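Long-range contacts in penicillin binding protein 2X (Streptococcus thermophilus, PDB 5U47), which probably acts as a transpeptidase that cross-links peptidoglycan strands in the septal wall during cell division, and is a target of beta-lactam antibiotics: residues S49-Y60 with Y103-I114; Y656-E664 with Y676-V684. The protein carries 1 engineered substitution. All coordinates share one frame; numbering follows the deposited sequence.

Contact 1. Residues S49-Y60 with Y103-I114; sequences SYSIYAIVSTSY and YQVSFGLKGKGI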
loop_
_atom_site.group_PDB
_atom_site.type_symbol
_atom_site.label_atom_id
_atom_site.label_comp_id
_atom_site.label_asym_id
_atom_site.label_seq_id
_atom_site.Cartn_x
_atom_site.Cartn_y
_atom_site.Cartn_z
ATOM N N SER A 49 23.645 5.663 16.876
ATOM C CA SER A 49 25.099 5.736 16.869
ATOM C C SER A 49 25.442 6.993 17.694
ATOM O O SER A 49 24.546 7.741 18.116
ATOM C CB SER A 49 25.661 5.755 15.457
ATOM O OG SER A 49 25.264 6.918 14.780
ATOM N N TYR A 50 26.715 7.222 17.944
ATOM C CA TYR A 50 27.105 8.316 18.837
ATOM C C TYR A 50 28.209 9.201 18.312
ATOM O O TYR A 50 29.070 8.752 17.551
ATOM C CB TYR A 50 27.521 7.732 20.174
ATOM C CG TYR A 50 26.428 6.972 20.864
ATOM C CD1 TYR A 50 26.199 5.631 20.577
ATOM C CD2 TYR A 50 25.626 7.585 21.813
ATOM C CE1 TYR A 50 25.188 4.923 21.208
ATOM C CE2 TYR A 50 24.619 6.881 22.468
ATOM C CZ TYR A 50 24.406 5.551 22.153
ATOM O OH TYR A 50 23.413 4.839 22.789
ATOM N N SER A 51 28.155 10.467 18.729
ATOM C CA SER A 51 29.139 11.472 18.375
ATOM C C SER A 51 29.823 11.881 19.666
ATOM O O SER A 51 29.143 12.228 20.654
ATOM C CB SER A 51 28.499 12.699 17.728
ATOM O OG SER A 51 27.903 12.377 16.488
ATOM N N ILE A 52 31.158 11.853 19.649
ATOM C CA ILE A 52 31.958 12.157 20.841
ATOM C C ILE A 52 32.339 13.643 20.906
ATOM O O ILE A 52 32.713 14.248 19.901
ATOM C CB ILE A 52 33.213 11.234 20.949
ATOM C CG1 ILE A 52 33.882 11.399 22.319
ATOM C CG2 ILE A 52 34.213 11.477 19.813
ATOM C CD1 ILE A 52 35.025 10.431 22.565
ATOM N N TYR A 53 32.224 14.215 22.101
ATOM C CA TYR A 53 32.570 15.616 22.351
ATOM C C TYR A 53 33.458 15.727 23.570
ATOM O O TYR A 53 33.461 14.846 24.431
ATOM C CB TYR A 53 31.317 16.459 22.597
ATOM C CG TYR A 53 30.390 16.508 21.417
ATOM C CD1 TYR A 53 29.446 15.499 21.210
ATOM C CD2 TYR A 53 30.443 17.560 20.512
ATOM C CE1 TYR A 53 28.591 15.530 20.122
ATOM C CE2 TYR A 53 29.591 17.602 19.422
ATOM C CZ TYR A 53 28.665 16.581 19.227
ATOM O OH TYR A 53 27.813 16.615 18.141
ATOM N N ALA A 54 34.207 16.821 23.634
ATOM C CA ALA A 54 35.094 17.095 24.765
ATOM C C ALA A 54 34.886 18.537 25.214
ATOM O O ALA A 54 35.044 19.462 24.419
ATOM C CB ALA A 54 36.553 16.845 24.379
ATOM N N ILE A 55 34.474 18.723 26.467
ATOM C CA ILE A 55 34.299 20.064 27.006
ATOM C C ILE A 55 35.646 20.502 27.588
ATOM O O ILE A 55 36.155 19.874 28.525
ATOM C CB ILE A 55 33.195 20.132 28.073
ATOM C CG1 ILE A 55 31.834 19.870 27.423
ATOM C CG2 ILE A 55 33.215 21.504 28.762
ATOM C CD1 ILE A 55 30.686 19.860 28.412
ATOM N N VAL A 56 36.204 21.570 27.016
ATOM C CA VAL A 56 37.523 22.101 27.430
ATOM C C VAL A 56 37.469 23.427 28.182
ATOM O O VAL A 56 38.499 23.871 28.702
ATOM C CB VAL A 56 38.464 22.281 26.208
ATOM C CG1 VAL A 56 38.771 20.928 25.568
ATOM C CG2 VAL A 56 37.879 23.254 25.175
ATOM N N SER A 57 36.292 24.064 28.239
ATOM C CA SER A 57 36.164 25.360 28.923
ATOM C C SER A 57 36.540 25.278 30.394
ATOM O O SER A 57 36.033 24.418 31.122
ATOM C CB SER A 57 34.730 25.897 28.837
ATOM O OG SER A 57 34.620 27.137 29.516
ATOM N N THR A 58 37.419 26.185 30.831
ATOM C CA THR A 58 37.820 26.242 32.234
ATOM C C THR A 58 36.662 26.745 33.123
ATOM O O THR A 58 36.744 26.698 34.365
ATOM C CB THR A 58 39.102 27.089 32.432
ATOM O OG1 THR A 58 38.916 28.397 31.884
ATOM C CG2 THR A 58 40.280 26.429 31.742
ATOM N N SER A 59 35.593 27.239 32.489
ATOM C CA SER A 59 34.396 27.669 33.225
ATOM C C SER A 59 33.481 26.496 33.590
ATOM O O SER A 59 32.571 26.659 34.400
ATOM C CB SER A 59 33.591 28.712 32.435
ATOM O OG SER A 59 34.321 29.918 32.293
ATOM N N TYR A 60 33.721 25.321 33.011
ATOM C CA TYR A 60 32.870 24.155 33.276
ATOM C C TYR A 60 33.265 23.466 34.592
ATOM O O TYR A 60 33.930 22.433 34.609
ATOM C CB TYR A 60 32.912 23.196 32.079
ATOM C CG TYR A 60 31.900 22.066 32.108
ATOM C CD1 TYR A 60 30.534 22.330 32.020
ATOM C CD2 TYR A 60 32.314 20.726 32.132
ATOM C CE1 TYR A 60 29.597 21.293 32.016
ATOM C CE2 TYR A 60 31.395 19.684 32.117
ATOM C CZ TYR A 60 30.035 19.968 32.064
ATOM O OH TYR A 60 29.121 18.932 32.047
ATOM N N TYR A 103 34.263 25.960 23.780
ATOM C CA TYR A 103 33.684 25.462 25.017
ATOM C C TYR A 103 33.728 23.937 24.941
ATOM O O TYR A 103 34.375 23.268 25.764
ATOM C CB TYR A 103 32.245 25.977 25.206
ATOM C CG TYR A 103 31.799 26.000 26.661
ATOM C CD1 TYR A 103 31.532 24.819 27.353
ATOM C CD2 TYR A 103 31.650 27.215 27.349
ATOM C CE1 TYR A 103 31.130 24.841 28.691
ATOM C CE2 TYR A 103 31.249 27.248 28.685
ATOM C CZ TYR A 103 30.990 26.057 29.355
ATOM O OH TYR A 103 30.588 26.062 30.681
ATOM N N GLN A 104 33.058 23.408 23.922
ATOM C CA GLN A 104 33.002 21.990 23.664
ATOM C C GLN A 104 33.426 21.773 22.225
ATOM O O GLN A 104 32.964 22.479 21.330
ATOM C CB GLN A 104 31.569 21.481 23.862
ATOM C CG GLN A 104 31.420 19.970 23.802
ATOM C CD GLN A 104 29.988 19.519 24.070
ATOM O OE1 GLN A 104 29.042 20.055 23.493
ATOM N NE2 GLN A 104 29.828 18.518 24.934
ATOM N N VAL A 105 34.288 20.786 22.008
ATOM C CA VAL A 105 34.772 20.481 20.671
ATOM C C VAL A 105 34.415 19.050 20.260
ATOM O O VAL A 105 34.194 18.174 21.113
ATOM C CB VAL A 105 36.299 20.696 20.564
ATOM C CG1 VAL A 105 36.661 22.093 21.067
ATOM C CG2 VAL A 105 37.070 19.632 21.349
ATOM N N SER A 106 34.361 18.835 18.948
ATOM C CA SER A 106 34.067 17.530 18.361
ATOM C C SER A 106 35.341 16.990 17.695
ATOM O O SER A 106 36.401 17.611 17.789
ATOM C CB SER A 106 32.898 17.641 17.379
ATOM O OG SER A 106 33.178 18.579 16.360
ATOM N N PHE A 107 35.240 15.847 17.025
ATOM C CA PHE A 107 36.417 15.201 16.449
ATOM C C PHE A 107 36.221 14.670 15.026
ATOM O O PHE A 107 36.816 13.653 14.649
ATOM C CB PHE A 107 36.889 14.090 17.409
ATOM C CG PHE A 107 37.343 14.608 18.748
ATOM C CD1 PHE A 107 36.436 14.786 19.793
ATOM C CD2 PHE A 107 38.672 14.944 18.960
ATOM C CE1 PHE A 107 36.856 15.281 21.020
ATOM C CE2 PHE A 107 39.092 15.440 20.183
ATOM C CZ PHE A 107 38.188 15.608 21.216
ATOM N N GLY A 108 35.403 15.373 14.236
ATOM C CA GLY A 108 35.188 15.024 12.826
ATOM C C GLY A 108 34.488 13.707 12.537
ATOM O O GLY A 108 33.822 13.145 13.402
ATOM N N LEU A 109 34.663 13.211 11.306
ATOM C CA LEU A 109 34.014 11.962 10.860
ATOM C C LEU A 109 34.320 10.738 11.712
ATOM O O LEU A 109 33.423 9.938 11.960
ATOM C CB LEU A 109 34.329 11.656 9.388
ATOM C CG LEU A 109 33.460 12.331 8.316
ATOM C CD1 LEU A 109 33.323 13.838 8.515
ATOM C CD2 LEU A 109 34.039 12.001 6.941
ATOM N N LYS A 110 35.570 10.580 12.150
ATOM C CA LYS A 110 35.916 9.443 13.007
ATOM C C LYS A 110 35.275 9.594 14.403
ATOM O O LYS A 110 35.144 8.618 15.139
ATOM C CB LYS A 110 37.425 9.253 13.111
ATOM C CG LYS A 110 38.099 8.827 11.808
ATOM C CD LYS A 110 39.528 8.359 12.065
ATOM C CE LYS A 110 40.251 7.887 10.806
ATOM N NZ LYS A 110 40.694 9.003 9.924
ATOM N N GLY A 111 34.855 10.815 14.736
ATOM C CA GLY A 111 34.199 11.098 16.021
ATOM C C GLY A 111 32.688 11.008 15.988
ATOM O O GLY A 111 32.021 11.356 16.977
ATOM N N LYS A 112 32.145 10.523 14.867
ATOM C CA LYS A 112 30.702 10.388 14.674
ATOM C C LYS A 112 30.373 8.998 14.150
ATOM O O LYS A 112 31.237 8.320 13.599
ATOM C CB LYS A 112 30.224 11.425 13.662
ATOM C CG LYS A 112 30.433 12.855 14.113
ATOM C CD LYS A 112 29.854 13.851 13.122
ATOM C CE LYS A 112 29.847 15.251 13.727
ATOM N NZ LYS A 112 29.174 16.243 12.844
ATOM N N GLY A 113 29.119 8.584 14.311
ATOM C CA GLY A 113 28.681 7.262 13.868
ATOM C C GLY A 113 29.297 6.129 14.662
ATOM O O GLY A 113 29.416 5.006 14.178
ATOM N N ILE A 114 29.672 6.425 15.899
ATOM C CA ILE A 114 30.281 5.442 16.774
ATOM C C ILE A 114 29.205 4.510 17.292
ATOM O O ILE A 114 28.166 4.971 17.774
ATOM C CB ILE A 114 30.954 6.134 17.987
ATOM C CG1 ILE A 114 32.005 7.137 17.514
ATOM C CG2 ILE A 114 31.547 5.090 18.926
ATOM C CD1 ILE A 114 32.531 8.054 18.604
HETATM O O HOH W 1 26.755 9.976 15.237
#
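Ser57 sits squarely on one face of the Tyr103 ring, its CB 3.4 Å from the ring centroid in a CH-pi contact only 3° off the normal. Ser57 OG, anti to the backbone N (chi1 179°), stays over that face while accepting from Ser59 N in an ST turn. The Phe107 ring instead uses its edge: Ile52 O and Ala54 CB both lie in its plane, the latter 3.7 Å from Phe107 CE1. Ile114 O likewise approaches the edge of the Tyr50 ring, while the Tyr60 ring carries Ile55 CD1 of its own segment over one face. Tyr53 and Gln104 meet obliquely, ring and amide planes 38° apart, with Gln104 NE2 3.5 Å from Tyr53 CB. Gln104 CG and NE2 both lie against Ile55 CG1, and NE2 is hydrogen-bonded to Leu203 O.

The backbones pair antiparallel in two separate places. Ala54 and Val105 exchange two hydrogen bonds of 2.9 Å, Ala54 N to Val105 O and Val105 N to Ala54 O. Tyr103 O is gripped twice, by Val56 N and, less tightly, by Ser57 N at 3.2 Å. Between Ser106 and Gly111 the second segment swings outward, then returns so that Gly111 O receives Ile52 N. Tyr50 and Ile114 next form a reciprocal pair, and water 1 joins Ser51 OG to Gly113 N. On the other edge, 49-55 pairs with 134-143, while Leu82 and Leu97 of neighbouring helices pack against Phe107. Gly113 and Ile114 together facing Tyr50 make a G1 beta bulge, at the far end of an antiparallel pairing that the excursion of 107-110 interrupts, in the region of the PBP dimerisation domain.

Contact 2. Residues Y656-E664 with Y676-V684; sequences YGWTKKNVE and YKGGKSGTV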
loop_
_atom_site.group_PDB
_atom_site.type_symbol
_atom_site.label_atom_id
_atom_site.label_comp_id
_atom_site.label_asym_id
_atom_site.label_seq_id
_atom_site.Cartn_x
_atom_site.Cartn_y
_atom_site.Cartn_z
ATOM N N TYR A 656 -24.241 -5.167 1.416
ATOM C CA TYR A 656 -23.718 -6.506 1.627
ATOM C C TYR A 656 -22.613 -6.483 2.691
ATOM O O TYR A 656 -21.706 -5.640 2.659
ATOM C CB TYR A 656 -23.196 -7.137 0.339
ATOM C CG TYR A 656 -22.916 -8.613 0.526
ATOM C CD1 TYR A 656 -21.730 -9.060 1.114
ATOM C CD2 TYR A 656 -23.851 -9.554 0.167
ATOM C CE1 TYR A 656 -21.489 -10.411 1.314
ATOM C CE2 TYR A 656 -23.619 -10.903 0.354
ATOM C CZ TYR A 656 -22.441 -11.321 0.933
ATOM O OH TYR A 656 -22.236 -12.653 1.126
ATOM N N GLY A 657 -22.709 -7.398 3.642
ATOM C CA GLY A 657 -21.708 -7.488 4.712
ATOM C C GLY A 657 -21.905 -6.562 5.915
ATOM O O GLY A 657 -21.152 -6.645 6.877
ATOM N N TRP A 658 -22.893 -5.671 5.868
ATOM C CA TRP A 658 -23.184 -4.807 7.021
ATOM C C TRP A 658 -23.665 -5.605 8.231
ATOM O O TRP A 658 -24.440 -6.561 8.089
ATOM C CB TRP A 658 -24.286 -3.790 6.696
ATOM C CG TRP A 658 -23.885 -2.643 5.842
ATOM C CD1 TRP A 658 -22.874 -2.604 4.937
ATOM C CD2 TRP A 658 -24.571 -1.394 5.727
ATOM N NE1 TRP A 658 -22.854 -1.393 4.303
ATOM C CE2 TRP A 658 -23.882 -0.627 4.773
ATOM C CE3 TRP A 658 -25.677 -0.833 6.375
ATOM C CZ2 TRP A 658 -24.284 0.672 4.417
ATOM C CZ3 TRP A 658 -26.073 0.478 6.026
ATOM C CH2 TRP A 658 -25.379 1.203 5.060
ATOM N N THR A 659 -23.245 -5.190 9.423
ATOM C CA THR A 659 -23.795 -5.796 10.630
ATOM C C THR A 659 -25.232 -5.315 10.826
ATOM O O THR A 659 -25.630 -4.266 10.305
ATOM C CB THR A 659 -22.995 -5.434 11.894
ATOM O OG1 THR A 659 -22.989 -4.003 12.076
ATOM C CG2 THR A 659 -21.567 -5.982 11.792
ATOM N N LYS A 660 -26.013 -6.089 11.567
ATOM C CA LYS A 660 -27.399 -5.711 11.851
ATOM C C LYS A 660 -27.441 -4.371 12.603
ATOM O O LYS A 660 -28.275 -3.519 12.323
ATOM C CB LYS A 660 -28.118 -6.797 12.658
ATOM C CG LYS A 660 -29.594 -6.483 12.857
ATOM C CD LYS A 660 -30.344 -7.597 13.563
ATOM C CE LYS A 660 -31.822 -7.237 13.690
ATOM N NZ LYS A 660 -32.651 -8.386 14.143
ATOM N N LYS A 661 -26.516 -4.184 13.540
ATOM C CA LYS A 661 -26.422 -2.912 14.285
ATOM C C LYS A 661 -26.322 -1.735 13.322
ATOM O O LYS A 661 -26.988 -0.715 13.496
ATOM C CB LYS A 661 -25.193 -2.926 15.211
ATOM C CG LYS A 661 -24.962 -1.658 16.039
ATOM C CD LYS A 661 -23.672 -1.807 16.855
ATOM C CE LYS A 661 -23.386 -0.604 17.748
ATOM N NZ LYS A 661 -23.140 0.646 16.991
ATOM N N ASN A 662 -25.494 -1.879 12.299
ATOM C CA ASN A 662 -25.342 -0.815 11.307
ATOM C C ASN A 662 -26.564 -0.632 10.396
ATOM O O ASN A 662 -26.932 0.493 10.085
ATOM C CB ASN A 662 -24.025 -0.963 10.571
ATOM C CG ASN A 662 -22.845 -0.624 11.466
ATOM O OD1 ASN A 662 -23.001 0.149 12.420
ATOM N ND2 ASN A 662 -21.662 -1.192 11.173
ATOM N N VAL A 663 -27.220 -1.725 10.021
ATOM C CA VAL A 663 -28.454 -1.623 9.267
ATOM C C VAL A 663 -29.476 -0.848 10.106
ATOM O O VAL A 663 -30.149 0.030 9.587
ATOM C CB VAL A 663 -29.033 -3.004 8.882
ATOM C CG1 VAL A 663 -30.367 -2.836 8.183
ATOM C CG2 VAL A 663 -28.075 -3.755 7.964
ATOM N N GLU A 664 -29.572 -1.176 11.403
ATOM C CA GLU A 664 -30.517 -0.491 12.320
ATOM C C GLU A 664 -30.206 1.000 12.483
ATOM O O GLU A 664 -31.112 1.828 12.516
ATOM C CB GLU A 664 -30.518 -1.139 13.714
ATOM C CG GLU A 664 -31.103 -2.547 13.775
ATOM C CD GLU A 664 -31.180 -3.105 15.195
ATOM O OE1 GLU A 664 -30.814 -4.286 15.403
ATOM O OE2 GLU A 664 -31.596 -2.360 16.117
ATOM N N TYR A 676 -36.404 -7.972 8.825
ATOM C CA TYR A 676 -35.261 -8.890 8.795
ATOM C C TYR A 676 -35.637 -10.331 8.572
ATOM O O TYR A 676 -36.665 -10.796 9.048
ATOM C CB TYR A 676 -34.444 -8.815 10.104
ATOM C CG TYR A 676 -33.836 -7.458 10.341
ATOM C CD1 TYR A 676 -32.634 -7.091 9.722
ATOM C CD2 TYR A 676 -34.464 -6.533 11.167
ATOM C CE1 TYR A 676 -32.080 -5.837 9.928
ATOM C CE2 TYR A 676 -33.921 -5.276 11.378
ATOM C CZ TYR A 676 -32.726 -4.934 10.769
ATOM O OH TYR A 676 -32.202 -3.681 10.975
ATOM N N LYS A 677 -34.791 -11.020 7.815
ATOM C CA LYS A 677 -34.869 -12.458 7.636
ATOM C C LYS A 677 -33.514 -12.978 8.127
ATOM O O LYS A 677 -32.486 -12.565 7.609
ATOM C CB LYS A 677 -35.013 -12.863 6.171
ATOM C CG LYS A 677 -36.327 -12.530 5.496
ATOM C CD LYS A 677 -36.284 -12.924 4.023
ATOM C CE LYS A 677 -36.097 -14.418 3.804
ATOM N NZ LYS A 677 -36.130 -14.747 2.353
ATOM N N GLY A 678 -33.505 -13.842 9.130
ATOM C CA GLY A 678 -32.250 -14.416 9.631
ATOM C C GLY A 678 -31.933 -14.006 11.049
ATOM O O GLY A 678 -32.562 -13.097 11.596
ATOM N N GLY A 679 -30.944 -14.689 11.634
ATOM C CA GLY A 679 -30.528 -14.462 13.020
ATOM C C GLY A 679 -29.837 -13.132 13.209
ATOM O O GLY A 679 -29.106 -12.685 12.328
ATOM N N LYS A 680 -30.067 -12.516 14.371
ATOM C CA LYS A 680 -29.513 -11.192 14.718
ATOM C C LYS A 680 -27.980 -11.075 14.651
ATOM O O LYS A 680 -27.446 -9.996 14.385
ATOM C CB LYS A 680 -30.022 -10.770 16.108
ATOM C CG LYS A 680 -29.390 -9.493 16.662
ATOM C CD LYS A 680 -30.231 -8.823 17.744
ATOM C CE LYS A 680 -31.466 -8.139 17.168
ATOM N NZ LYS A 680 -32.228 -7.405 18.209
ATOM N N SER A 681 -27.291 -12.185 14.886
ATOM C CA SER A 681 -25.821 -12.227 14.882
ATOM C C SER A 681 -25.167 -12.015 13.502
ATOM O O SER A 681 -23.977 -11.697 13.413
ATOM C CB SER A 681 -25.360 -13.580 15.440
ATOM O OG SER A 681 -23.949 -13.712 15.402
ATOM N N GLY A 682 -25.943 -12.182 12.437
ATOM C CA GLY A 682 -25.402 -12.112 11.105
ATOM C C GLY A 682 -25.210 -10.753 10.472
ATOM O O GLY A 682 -25.487 -9.705 11.050
ATOM N N THR A 683 -24.687 -10.820 9.260
ATOM C CA THR A 683 -24.427 -9.680 8.433
ATOM C C THR A 683 -25.280 -9.853 7.187
ATOM O O THR A 683 -25.660 -10.967 6.821
ATOM C CB THR A 683 -22.943 -9.601 8.012
ATOM O OG1 THR A 683 -22.525 -10.883 7.534
ATOM C CG2 THR A 683 -22.063 -9.213 9.170
ATOM N N VAL A 684 -25.546 -8.739 6.541
ATOM C CA VAL A 684 -26.399 -8.688 5.371
ATOM C C VAL A 684 -25.870 -9.549 4.219
ATOM O O VAL A 684 -24.679 -9.444 3.833
ATOM C CB VAL A 684 -26.533 -7.234 4.892
ATOM C CG1 VAL A 684 -27.338 -7.131 3.597
ATOM C CG2 VAL A 684 -27.144 -6.377 5.983
HETATM O O HOH W 2 -32.490 -10.823 13.191
#
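Tyr656 lays one ring face against Val684 O, which stands 3.7 Å above the ring plane, over its centre. The same oxygen accepts a nearly straight hydrogen bond (168°) from Gly657 N. Trp658 answers through its backbone: its O takes the N-H of Val684 at 2.9 Å, so two bonds clasp the start of strand 683-687. Its CB also touches Val684 CG2, while the indole turns away toward Ile617 and Leu619 of the other PASTA repeat. Thr659 is the N-cap of helix 660-670, its OG1 accepting from Asn662 N, and its CG2 brushes Thr683 CG2.

Lys660 reaches across with its chain fully extended, CG anti to the backbone N (chi1 -175°), which carries CE over the centre of the Tyr676 ring, 3.6 Å from the centroid. NZ continues over this face as a cation-pi partner at 4.3 Å from the same centroid and donates to water 2, itself bonded to Gly678 O. The Lys680 chain, crossing that of Lys660 at about a right angle, is poorly ordered, so the closeness of their ammonium groups is tentative. Val663 splits its branches: CG1 lies against Tyr676 OH, and CG2 presses tightly on Val684 CG2 at 3.4 Å. Glu664 crosses Tyr676 at about a right angle, its CG, not the carboxylate, 3.2 Å from Tyr676 OH; the carboxylate may partly balance the lysines, equally tentatively, without a salt bridge. A capped helix laid against a three-stranded sheet, with valine and tyrosine side chains filling the interface, is the compact fold of a PASTA domain.

How the contacts relate
Contact 1 and contact 2 belong to separate modules and do not touch: their centres are 66 Å apart and their nearest atoms about 46 Å, on opposite sides of the chain's centre. They follow one another in sequence, contact 1 in the dimerisation-domain region and contact 2 in the second PASTA domain, with the transpeptidase domain between them along the chain. That domain carries an SxxK pattern at Ser295 and Lys298, which would fit the active-site serine that beta-lactams acylate in this family. Neither contact contains these residues. Contact 1 pairs a long strand with a short strand and a loop that returns to it, whereas contact 2 packs a helix and its leading loop against strands.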